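Local coordinates for aminotransferase class-III (Ochrobactrum anthropi, PDB 5GHF), which probably transfers amino groups from amines or amino acids to keto compounds as an omega-transaminase, with its cofactor held here in the pyridoxamine phosphate form, at residues Ile256-Ile261 / Ile282-Lys287; Arg250-Leu255 / Asn302-Ala307; Arg352-Tyr357 / Leu429-Gln434. All coordinates share one frame; numbering follows the deposited sequence.

Contact 1: Ile256-Ile261 / Ile282-Lys287; sequences IADEVI and ILVMSK. With PMP (4'-deoxy-4'-aminopyridoxal-5'-phosphate), chain C.
I282, at its strand's start, pairs in parallel with I256, midway along strand 254-258. I282 O receives A257 N at 2.9 Å, and its CD1 runs beside I256 CG1. On the other face, L283 packs CD2 against E259 CG at 3.8 Å. The E259 carboxylate bonds elsewhere, to S273 and G272. V284 ends the ladder: its N gives to A257 O at 3.0 Å, and its O accepts E259 N at 2.8 Å. V284 CG1 meets V260 CG2 at 3.9 Å. Next to this pairing D258 makes an Asx turn, OD1 receiving V260 N. Its OD2 lies 2.7 Å from N1 of PMP, and H152 and N122 hydrogen-bond OD2. One water lies near both S286 O and E259 O, with more acceptors than protons. K287 passes V260 CG1 with an extended chain and bends at its last torsion (chi4 -74°), which sets NZ 3.1 Å from PMP N4A. NZ hydrogen-bonds T324 of the second subunit. V260 CG1 packs against the pyridine ring, 3.4 Å from C3. The site is consistent with a fold type I aminotransferase. Strand 254-258 lies between strands 282-285 and 219-224, strand 297-301 flanks 282-285, and helix 118-135 covers I256 and V284.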
# COMPACT_ATOMS: atom_id res chain seq x y z
N ILE A 256 -0.81 -20.84 -2.37
CA ILE A 256 -0.68 -19.62 -1.63
C ILE A 256 -1.85 -19.52 -0.63
O ILE A 256 -2.99 -19.47 -1.03
CB ILE A 256 -0.77 -18.41 -2.52
CG1 ILE A 256 0.27 -18.44 -3.70
CG2 ILE A 256 -0.63 -17.13 -1.70
CD1 ILE A 256 -0.02 -17.34 -4.72
N ALA A 257 -1.52 -19.59 0.64
CA ALA A 257 -2.49 -19.41 1.72
C ALA A 257 -2.53 -17.92 2.11
O ALA A 257 -1.54 -17.39 2.57
CB ALA A 257 -2.09 -20.26 2.92
N ASP A 258 -3.63 -17.24 1.85
CA ASP A 258 -3.78 -15.86 2.25
C ASP A 258 -4.39 -15.88 3.65
O ASP A 258 -5.61 -16.12 3.81
CB ASP A 258 -4.64 -15.11 1.21
CG ASP A 258 -4.81 -13.64 1.51
OD1 ASP A 258 -4.51 -13.25 2.66
OD2 ASP A 258 -5.23 -12.84 0.61
N GLU A 259 -3.53 -15.69 4.63
CA GLU A 259 -3.86 -15.69 6.05
C GLU A 259 -3.96 -14.30 6.62
O GLU A 259 -3.78 -14.11 7.84
CB GLU A 259 -2.80 -16.47 6.83
CG GLU A 259 -2.73 -17.92 6.43
CD GLU A 259 -3.32 -18.87 7.45
OE1 GLU A 259 -4.08 -18.46 8.41
OE2 GLU A 259 -3.03 -20.06 7.27
N VAL A 260 -4.23 -13.31 5.77
CA VAL A 260 -4.32 -11.92 6.21
C VAL A 260 -5.35 -11.79 7.36
O VAL A 260 -5.09 -11.08 8.30
CB VAL A 260 -4.56 -10.99 5.01
CG1 VAL A 260 -5.03 -9.59 5.40
CG2 VAL A 260 -3.26 -10.86 4.20
N ILE A 261 -6.46 -12.48 7.27
CA ILE A 261 -7.48 -12.49 8.30
C ILE A 261 -7.26 -13.66 9.28
O ILE A 261 -7.29 -13.48 10.51
CB ILE A 261 -8.91 -12.47 7.75
CG1 ILE A 261 -9.24 -11.07 7.22
CG2 ILE A 261 -9.90 -12.84 8.81
CD1 ILE A 261 -10.59 -10.97 6.55
N ILE A 282 3.48 -20.70 0.11
CA ILE A 282 3.56 -19.25 0.32
C ILE A 282 2.47 -18.87 1.28
O ILE A 282 1.34 -19.30 1.11
CB ILE A 282 3.41 -18.43 -0.99
CG1 ILE A 282 4.50 -18.84 -1.97
CG2 ILE A 282 3.52 -16.94 -0.71
CD1 ILE A 282 4.33 -18.25 -3.38
N LEU A 283 2.81 -18.11 2.32
CA LEU A 283 1.81 -17.74 3.35
C LEU A 283 1.86 -16.21 3.47
O LEU A 283 2.92 -15.64 3.72
CB LEU A 283 2.18 -18.41 4.66
CG LEU A 283 0.99 -18.48 5.62
CD1 LEU A 283 0.97 -19.75 6.45
CD2 LEU A 283 0.96 -17.24 6.46
N VAL A 284 0.72 -15.58 3.35
CA VAL A 284 0.60 -14.12 3.39
C VAL A 284 -0.08 -13.70 4.69
O VAL A 284 -1.16 -14.27 5.10
CB VAL A 284 -0.20 -13.64 2.18
CG1 VAL A 284 -0.21 -12.10 2.09
CG2 VAL A 284 0.32 -14.26 0.87
N MET A 285 0.52 -12.71 5.33
CA MET A 285 0.04 -12.22 6.62
C MET A 285 -0.09 -10.73 6.67
O MET A 285 0.64 -10.03 6.00
CB MET A 285 0.98 -12.60 7.75
CG MET A 285 1.06 -14.10 7.93
SD MET A 285 2.62 -14.52 8.76
CE MET A 285 3.72 -14.21 7.36
N SER A 286 -1.06 -10.24 7.46
CA SER A 286 -1.10 -8.83 7.82
C SER A 286 -2.00 -8.68 9.07
O SER A 286 -2.22 -9.66 9.81
CB SER A 286 -1.62 -8.02 6.63
OG SER A 286 -1.51 -6.61 6.88
N LYS A 287 -2.56 -7.49 9.28
CA LYS A 287 -3.73 -7.29 10.19
C LYS A 287 -3.38 -7.65 11.59
O LYS A 287 -2.68 -6.85 12.25
CB LYS A 287 -4.98 -8.01 9.69
CG LYS A 287 -5.61 -7.33 8.49
CD LYS A 287 -6.92 -8.02 8.15
CE LYS A 287 -7.47 -7.57 6.81
NZ LYS A 287 -8.07 -6.22 6.83
N1 PMP C . -6.16 -10.59 1.87
C2 PMP C . -7.21 -10.76 2.72
C2A PMP C . -7.68 -12.14 3.04
C3 PMP C . -7.83 -9.62 3.39
O3 PMP C . -8.88 -9.75 4.26
C4 PMP C . -7.25 -8.29 3.10
C4A PMP C . -7.78 -7.01 3.70
N4A PMP C . -9.20 -7.10 4.06
C5 PMP C . -6.15 -8.19 2.13
C6 PMP C . -5.66 -9.36 1.57
C5A PMP C . -5.55 -6.84 1.78
O4P PMP C . -4.91 -6.15 2.86
P PMP C . -4.74 -4.49 2.83
O1P PMP C . -4.16 -4.25 1.47
O2P PMP C . -3.78 -4.34 3.96
O3P PMP C . -6.11 -3.93 3.04
O HOH W 1 -2.13 -12.43 9.20

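Contact 2: Arg250-Leu255 / Asn302-Ala307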
# COMPACT_ATOMS: atom_id res chain seq x y z
N ARG A 250 -1.17 -32.83 -8.17
CA ARG A 250 -1.12 -33.57 -9.44
C ARG A 250 -0.49 -32.79 -10.58
O ARG A 250 0.12 -33.38 -11.41
CB ARG A 250 -2.51 -34.02 -9.81
CG ARG A 250 -2.69 -34.96 -11.03
CD ARG A 250 -4.17 -35.37 -11.20
NE ARG A 250 -4.59 -36.11 -10.01
CZ ARG A 250 -5.76 -35.99 -9.39
NH1 ARG A 250 -6.72 -35.18 -9.81
NH2 ARG A 250 -5.95 -36.70 -8.27
N TYR A 251 -0.60 -31.46 -10.60
CA TYR A 251 -0.17 -30.64 -11.71
C TYR A 251 0.99 -29.71 -11.32
O TYR A 251 1.32 -28.81 -12.04
CB TYR A 251 -1.35 -29.88 -12.24
CG TYR A 251 -2.43 -30.76 -12.79
CD1 TYR A 251 -2.26 -31.42 -14.01
CD2 TYR A 251 -3.60 -30.92 -12.11
CE1 TYR A 251 -3.22 -32.23 -14.48
CE2 TYR A 251 -4.61 -31.73 -12.56
CZ TYR A 251 -4.40 -32.43 -13.74
OH TYR A 251 -5.38 -33.17 -14.22
N ASP A 252 1.56 -29.95 -10.14
CA ASP A 252 2.66 -29.20 -9.57
C ASP A 252 2.37 -27.71 -9.47
O ASP A 252 3.16 -26.88 -9.84
CB ASP A 252 4.00 -29.54 -10.32
CG ASP A 252 5.24 -29.45 -9.41
OD1 ASP A 252 5.27 -30.08 -8.32
OD2 ASP A 252 6.22 -28.73 -9.75
N ILE A 253 1.21 -27.37 -8.94
CA ILE A 253 0.81 -25.97 -8.82
C ILE A 253 1.11 -25.51 -7.39
O ILE A 253 0.78 -26.21 -6.42
CB ILE A 253 -0.67 -25.82 -9.16
CG1 ILE A 253 -0.85 -26.20 -10.65
CG2 ILE A 253 -1.15 -24.43 -8.92
CD1 ILE A 253 -2.24 -26.41 -11.06
N LEU A 254 1.70 -24.32 -7.26
CA LEU A 254 1.96 -23.74 -5.94
C LEU A 254 0.65 -23.36 -5.20
O LEU A 254 -0.32 -22.89 -5.83
CB LEU A 254 2.87 -22.53 -6.05
CG LEU A 254 4.21 -22.72 -6.70
CD1 LEU A 254 4.80 -21.35 -6.88
CD2 LEU A 254 5.09 -23.59 -5.81
N LEU A 255 0.61 -23.60 -3.90
CA LEU A 255 -0.49 -23.13 -3.06
C LEU A 255 -0.07 -21.91 -2.24
O LEU A 255 0.91 -21.93 -1.52
CB LEU A 255 -0.93 -24.26 -2.12
CG LEU A 255 -2.01 -23.86 -1.11
CD1 LEU A 255 -3.30 -23.40 -1.75
CD2 LEU A 255 -2.23 -25.05 -0.26
N ASN A 302 8.53 -21.08 1.06
CA ASN A 302 9.26 -22.29 1.44
C ASN A 302 10.52 -22.46 0.55
O ASN A 302 10.79 -21.65 -0.39
CB ASN A 302 8.37 -23.50 1.49
CG ASN A 302 7.86 -23.90 0.12
OD1 ASN A 302 8.19 -23.31 -0.89
ND2 ASN A 302 7.02 -24.89 0.11
N GLU A 303 11.29 -23.49 0.84
CA GLU A 303 12.47 -23.76 0.05
C GLU A 303 12.19 -24.11 -1.46
O GLU A 303 12.90 -23.65 -2.35
CB GLU A 303 13.31 -24.83 0.74
CG GLU A 303 14.72 -24.94 0.10
CD GLU A 303 15.61 -23.71 0.38
OE1 GLU A 303 15.45 -22.94 1.40
OE2 GLU A 303 16.53 -23.51 -0.43
N ARG A 304 11.15 -24.84 -1.71
CA ARG A 304 10.71 -25.09 -3.07
C ARG A 304 10.56 -23.82 -3.87
O ARG A 304 10.99 -23.78 -5.00
CB ARG A 304 9.37 -25.80 -3.03
CG ARG A 304 8.71 -26.15 -4.37
CD ARG A 304 7.37 -26.76 -4.09
NE ARG A 304 6.67 -27.08 -5.32
CZ ARG A 304 5.40 -27.41 -5.41
NH1 ARG A 304 4.59 -27.46 -4.34
NH2 ARG A 304 4.93 -27.70 -6.59
N VAL A 305 9.99 -22.76 -3.24
CA VAL A 305 9.77 -21.52 -3.90
C VAL A 305 11.05 -20.78 -4.00
O VAL A 305 11.32 -20.24 -5.07
CB VAL A 305 8.68 -20.67 -3.21
CG1 VAL A 305 8.61 -19.24 -3.77
CG2 VAL A 305 7.34 -21.37 -3.35
N TYR A 306 11.79 -20.68 -2.89
CA TYR A 306 12.95 -19.87 -2.82
C TYR A 306 14.16 -20.44 -3.65
O TYR A 306 14.93 -19.63 -4.13
CB TYR A 306 13.39 -19.71 -1.37
CG TYR A 306 14.60 -18.88 -1.19
CD1 TYR A 306 14.57 -17.51 -1.38
CD2 TYR A 306 15.82 -19.46 -0.79
CE1 TYR A 306 15.72 -16.74 -1.24
CE2 TYR A 306 16.97 -18.70 -0.59
CZ TYR A 306 16.91 -17.34 -0.82
OH TYR A 306 18.05 -16.60 -0.65
N ALA A 307 14.30 -21.77 -3.78
CA ALA A 307 15.59 -22.34 -4.34
C ALA A 307 15.95 -21.80 -5.72
O ALA A 307 17.07 -21.35 -5.89
CB ALA A 307 15.57 -23.84 -4.34
O HOH W 2 2.62 -28.55 -6.16
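L254 and V305 have the nearest CA atoms, 8.4 Å apart. No backbone hydrogen bond joins the two segments. R250-L255 leaves a helix and enters strand 254-258. D252, with positive phi, is the C-prime residue of a Schellman motif, and I253 N returns to L248 O. The other segment starts a short helix, 303-306. N302 is its N-cap: OD1 accepts V305 N at 3.0 Å, with the donor tilted from the carbonyl plane.

The long side chain of R304 spans the gap. CG is anti to the backbone N (chi1 179°) and the chain stays extended to NE, which carries the guanidinium across to D252 and L254. There NH2 forms a salt bridge with D252 OD1 at 3.0 Å. The two side chains approach from opposite directions, and their flat groups are turned 38° apart. L254 CD2 sits over the centre of one guanidinium face, 3.9 Å from CZ. The same methyl meets V305 CG2 at 4.0 Å. It therefore serves both the charged group and the apolar side of the helix. A water beside NH2 also gives a hydrogen bond to I253 O, at 3.0 Å.

D281 is a second acid for R304, forming a salt bridge with NH1. D281 also receives N302 ND2 and L255 N, so it ties the helix start to the strand start. A leucine in place of R304 would probably leave D252 and D281 each without its charged mate here and uncover the L254 methyl. The contact is thus a cation shared by two acids, with a methyl over one of its faces. The cation would be expected to favour the ionised form of D252 and D281.

Contact 3: Arg352-Tyr357 / Leu429-Gln434; sequences RDRGTY and LIINDQ
R354 crosses D433 at about a right angle, with its guanidinium edge against the carboxylate. NE gives a hydrogen bond to OD1 at 2.7 Å, and this is the core of a salt bridge. OD1 lies near the guanidinium plane. The donor, however, meets OD1 from above the carboxylate plane, 58° out of it. The two flat groups are turned 70° apart, so this is not a flat two-pronged pairing. The second bond, from NH1 to OD2, is weak at 3.3 Å. A water bridges the same pair: it accepts from R354 NH1 and gives to D433 OD2 at 2.7 Å.

The R354 chain is folded rather than extended. Its bends at chi2 (-48°) and chi3 keep the group close to its own helix. In this pose CG lies 3.3 Å from I431 O and CD lies 3.8 Å from N432 CA. D353 CB covers one face of the guanidinium, toward its rim. NH2 is held by N350, whose side-chain nitrogen also bonds the carbonyls of L429 and I431.

Y357 comes to the same acid one turn further along the helix. Its CD2 is 3.6 Å from D433 OD1, and its CE2 is 3.5 Å from D433 O. The Y357 hydroxyl bonds R361, so its polar end is turned to another partner.

D433 begins helix 433-455, just after the N-cap N432, whose OD1 receives Q435 N. An acid in the first turn of a helix would probably interact well with the helix dipole, and here it also takes R354. This is an N-capped helix start whose first-turn aspartate is salt-bridged to a neighbouring helix. It joins helices 347-363 and 433-455 at the protein surface.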
# COMPACT_ATOMS: atom_id res chain seq x y z
N ARG A 352 -9.73 -19.27 20.89
CA ARG A 352 -10.30 -20.60 20.71
C ARG A 352 -11.46 -20.89 21.66
O ARG A 352 -12.49 -21.39 21.20
CB ARG A 352 -9.23 -21.67 20.89
CG ARG A 352 -9.70 -23.11 20.76
CD ARG A 352 -8.49 -24.02 20.95
NE ARG A 352 -8.85 -25.43 20.77
CZ ARG A 352 -8.69 -26.18 19.65
NH1 ARG A 352 -8.16 -25.71 18.51
NH2 ARG A 352 -9.08 -27.46 19.68
N ASP A 353 -11.29 -20.58 22.95
CA ASP A 353 -12.37 -20.88 23.92
C ASP A 353 -13.55 -19.92 23.86
O ASP A 353 -14.72 -20.34 23.88
CB ASP A 353 -11.83 -20.98 25.29
CG ASP A 353 -10.85 -22.11 25.46
OD1 ASP A 353 -10.76 -23.05 24.60
OD2 ASP A 353 -10.11 -22.03 26.43
N ARG A 354 -13.29 -18.61 23.71
CA ARG A 354 -14.41 -17.72 23.50
C ARG A 354 -15.08 -18.02 22.12
O ARG A 354 -16.25 -17.81 21.97
CB ARG A 354 -14.10 -16.27 23.54
CG ARG A 354 -13.20 -15.79 24.62
CD ARG A 354 -13.23 -16.06 26.04
NE ARG A 354 -13.63 -17.29 26.59
CZ ARG A 354 -12.90 -18.09 27.34
NH1 ARG A 354 -13.52 -19.14 27.85
NH2 ARG A 354 -11.57 -17.94 27.53
N GLY A 355 -14.29 -18.47 21.14
CA GLY A 355 -14.77 -18.83 19.83
C GLY A 355 -15.76 -20.01 19.91
O GLY A 355 -16.86 -19.97 19.33
N THR A 356 -15.38 -21.02 20.65
CA THR A 356 -16.30 -22.13 20.88
C THR A 356 -17.62 -21.61 21.43
O THR A 356 -18.69 -21.96 20.95
CB THR A 356 -15.67 -23.14 21.84
OG1 THR A 356 -14.55 -23.69 21.17
CG2 THR A 356 -16.67 -24.30 22.20
N TYR A 357 -17.56 -20.72 22.42
CA TYR A 357 -18.79 -20.21 22.99
C TYR A 357 -19.60 -19.30 22.00
O TYR A 357 -20.83 -19.37 21.91
CB TYR A 357 -18.44 -19.49 24.29
CG TYR A 357 -19.60 -18.88 24.98
CD1 TYR A 357 -20.63 -19.69 25.53
CD2 TYR A 357 -19.69 -17.52 25.11
CE1 TYR A 357 -21.73 -19.14 26.15
CE2 TYR A 357 -20.78 -16.96 25.77
CZ TYR A 357 -21.80 -17.77 26.29
OH TYR A 357 -22.87 -17.13 26.89
N LEU A 429 -9.31 -10.71 20.01
CA LEU A 429 -8.79 -11.90 20.68
C LEU A 429 -8.86 -11.76 22.21
O LEU A 429 -8.97 -12.78 22.86
CB LEU A 429 -7.34 -12.18 20.26
CG LEU A 429 -7.03 -12.21 18.78
CD1 LEU A 429 -5.54 -12.33 18.60
CD2 LEU A 429 -7.83 -13.33 18.14
N ILE A 430 -8.94 -10.54 22.75
CA ILE A 430 -9.05 -10.27 24.16
C ILE A 430 -10.46 -10.40 24.73
O ILE A 430 -10.61 -10.17 25.90
CB ILE A 430 -8.50 -8.91 24.55
CG1 ILE A 430 -9.26 -7.78 23.83
CG2 ILE A 430 -6.96 -8.86 24.35
CD1 ILE A 430 -9.09 -6.49 24.56
N ILE A 431 -11.46 -10.69 23.90
CA ILE A 431 -12.84 -10.68 24.36
C ILE A 431 -13.06 -11.77 25.40
O ILE A 431 -12.36 -12.74 25.40
CB ILE A 431 -13.84 -10.77 23.18
CG1 ILE A 431 -15.24 -10.32 23.60
CG2 ILE A 431 -13.80 -12.09 22.49
CD1 ILE A 431 -16.21 -10.26 22.45
N ASN A 432 -14.01 -11.56 26.30
CA ASN A 432 -14.33 -12.60 27.29
C ASN A 432 -15.75 -13.12 27.06
O ASN A 432 -16.50 -12.56 26.23
CB ASN A 432 -14.14 -12.06 28.73
CG ASN A 432 -15.08 -10.88 29.09
OD1 ASN A 432 -16.27 -10.91 28.81
ND2 ASN A 432 -14.54 -9.92 29.84
N ASP A 433 -16.15 -14.16 27.77
CA ASP A 433 -17.46 -14.79 27.51
C ASP A 433 -18.62 -13.85 27.78
O ASP A 433 -19.65 -13.90 27.11
CB ASP A 433 -17.64 -16.09 28.30
CG ASP A 433 -16.85 -17.26 27.68
OD1 ASP A 433 -16.36 -17.17 26.50
OD2 ASP A 433 -16.72 -18.30 28.37
N GLN A 434 -18.51 -13.03 28.82
CA GLN A 434 -19.60 -12.10 29.12
C GLN A 434 -19.85 -11.09 27.97
O GLN A 434 -20.97 -10.75 27.65
CB GLN A 434 -19.34 -11.33 30.44
CG GLN A 434 -20.36 -10.22 30.67
CD GLN A 434 -21.85 -10.66 30.80
OE1 GLN A 434 -22.29 -10.98 31.94
NE2 GLN A 434 -22.69 -10.58 29.69
O HOH W 3 -16.30 -20.59 27.03

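How the contacts relate
Contact 1 is the most central, with every touching residue buried and one end of it at the cofactor. Contact 2 uses the same strand nearer its start; it is further from the chain centre but mostly buried, with D252 exposed. The two meet through a probable I282 N to L255 O hydrogen bond and packing of I282 on V305. Contact 3 stands apart on the surface, about 20 Å from contact 2 and about 8 Å from contact 1 between nearest atoms. Contact 1 relies on parallel backbone pairing and apolar side chains, with D258 and K287 at the cofactor end. Contacts 2 and 3 each rest on an arginine-aspartate salt bridge near the start of a helix.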